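Local atomic coordinates of mannose-specific lectin 3 chain 1 (Crocus vernus, PDB entry 3MEZ), a protein that probably binds mannose as the domain 1 chain of a heterotetrameric bulb-type lectin, built from two domain 1 and two domain 2 chains. Residues A[55-58]-A[59-63]. Numbering follows the deposited sequence.
Sequences RLNN and RGQLE
With chi1 at 73°, CG of N57 sits between the backbone N and the carbonyl carbon, which swings its amide across the loop to Q61 and E63; E63, with CG beside its own backbone N (chi1 -48°) and an extended chain beyond, comes up to meet it. Each half of the N57 amide holds two partners. OD1 of N57 accepts R59 N at 2.9 Å and Q61 N at 3.1 Å, each well out of the carbonyl plane, one on either side of it. ND2 of N57 gives one bond of 2.8 Å to OE1 of E63, on the anti side of the carboxylate, and a nearly straight one to OE1 of Q61. These four bonds fix the rotation of a buried side chain; NE2 of Q61 is hydrogen-bonded to the carbonyl O of P77. Residues 55-63 form the turn end of the beta hairpin of strands 53-56 and 62-65, in one of the antiparallel sheets of the beta-prism II fold of bulb-type lectins, with a type I turn from N57 to G60. At the base of the turn N57 N is hydrogen-bonded to Q61 O (2.9 Å), and along the strands R55 and E63 form a hydrogen-bonded antiparallel pair. Their side chains run alongside each other, and OE2 of E63 lies over one face of the R55 guanidinium, 3.1 Å from NH1, a salt bridge held by electrostatics, the oxygen not lined up with an N-H. On the other face of the hairpin, CD2 of L56 meets CD2 of L62 at 4.0 Å, and L62 also packs on W109 of the neighbouring lectin 3 chain 2 subunit; NE1 of that W109 is hydrogen-bonded to G60 O.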
loop_
_atom_site.group_PDB
_atom_site.type_symbol
_atom_site.label_atom_id
_atom_site.label_comp_id
_atom_site.label_asym_id
_atom_site.label_seq_id
_atom_site.Cartn_x
_atom_site.Cartn_y
_atom_site.Cartn_z
ATOM N N ARG A 55 8.263 13.222 28.638
ATOM C CA ARG A 55 8.183 11.808 28.911
ATOM C C ARG A 55 6.797 11.241 28.530
ATOM O O ARG A 55 5.863 11.932 28.595
ATOM C CB ARG A 55 8.434 11.610 30.399
ATOM C CG ARG A 55 8.271 10.264 30.888
ATOM C CD ARG A 55 8.663 10.130 32.357
ATOM N NE ARG A 55 7.519 9.794 33.175
ATOM C CZ ARG A 55 7.434 9.903 34.499
ATOM N NH1 ARG A 55 6.312 9.567 35.090
ATOM N NH2 ARG A 55 8.444 10.348 35.229
ATOM N N LEU A 56 6.730 9.986 28.121
ATOM C CA LEU A 56 5.488 9.277 27.930
ATOM C C LEU A 56 5.382 8.311 29.076
ATOM O O LEU A 56 6.218 7.477 29.256
ATOM C CB LEU A 56 5.527 8.474 26.649
ATOM C CG LEU A 56 4.363 8.128 25.748
ATOM C CD1 LEU A 56 4.312 6.695 25.404
ATOM C CD2 LEU A 56 3.087 8.648 26.171
ATOM N N ASN A 57 4.320 8.421 29.831
ATOM C CA ASN A 57 4.147 7.548 30.971
ATOM C C ASN A 57 3.497 6.188 30.674
ATOM O O ASN A 57 3.304 5.837 29.564
ATOM C CB ASN A 57 3.536 8.262 32.183
ATOM C CG ASN A 57 2.090 8.560 32.035
ATOM O OD1 ASN A 57 1.416 7.984 31.250
ATOM N ND2 ASN A 57 1.609 9.473 32.835
ATOM N N ASN A 58 3.203 5.446 31.730
ATOM C CA ASN A 58 2.679 4.108 31.650
ATOM C C ASN A 58 1.143 4.080 31.596
ATOM O O ASN A 58 0.528 3.066 31.697
ATOM C CB ASN A 58 3.262 3.233 32.733
ATOM C CG ASN A 58 2.805 3.622 34.085
ATOM O OD1 ASN A 58 2.228 4.638 34.263
ATOM N ND2 ASN A 58 3.050 2.777 35.043
ATOM N N ARG A 59 0.557 5.243 31.450
ATOM C CA ARG A 59 -0.828 5.381 31.123
ATOM C C ARG A 59 -1.097 6.002 29.742
ATOM O O ARG A 59 -2.189 6.272 29.429
ATOM C CB ARG A 59 -1.569 6.143 32.202
ATOM C CG ARG A 59 -1.265 5.728 33.603
ATOM C CD ARG A 59 -2.210 4.674 34.152
ATOM N NE ARG A 59 -3.629 4.853 33.920
ATOM C CZ ARG A 59 -4.470 5.559 34.667
ATOM N NH1 ARG A 59 -4.060 6.223 35.733
ATOM N NH2 ARG A 59 -5.738 5.592 34.337
ATOM N N GLY A 60 -0.092 6.195 28.926
ATOM C CA GLY A 60 -0.302 6.835 27.656
ATOM C C GLY A 60 -0.365 8.347 27.618
ATOM O O GLY A 60 -0.645 8.883 26.609
ATOM N N GLN A 61 -0.059 9.007 28.717
ATOM C CA GLN A 61 -0.018 10.448 28.796
ATOM C C GLN A 61 1.412 10.987 28.614
ATOM O O GLN A 61 2.352 10.396 29.022
ATOM C CB GLN A 61 -0.498 10.987 30.146
ATOM C CG GLN A 61 -1.892 10.632 30.640
ATOM C CD GLN A 61 -2.041 10.893 32.111
ATOM O OE1 GLN A 61 -1.374 10.290 32.909
ATOM N NE2 GLN A 61 -2.898 11.793 32.451
ATOM N N LEU A 62 1.530 12.132 27.984
ATOM C CA LEU A 62 2.784 12.853 27.923
ATOM C C LEU A 62 2.909 13.682 29.176
ATOM O O LEU A 62 1.949 14.192 29.613
ATOM C CB LEU A 62 2.848 13.761 26.692
ATOM C CG LEU A 62 2.954 13.111 25.326
ATOM C CD1 LEU A 62 2.879 14.141 24.304
ATOM C CD2 LEU A 62 4.212 12.371 25.243
ATOM N N GLU A 63 4.089 13.789 29.739
ATOM C CA GLU A 63 4.383 14.636 30.865
ATOM C C GLU A 63 5.568 15.547 30.586
ATOM O O GLU A 63 6.615 15.072 30.290
ATOM C CB GLU A 63 4.735 13.789 32.086
ATOM C CG GLU A 63 3.802 12.642 32.396
ATOM C CD GLU A 63 4.045 12.008 33.753
ATOM O OE1 GLU A 63 3.197 11.288 34.225
ATOM O OE2 GLU A 63 5.067 12.257 34.349
#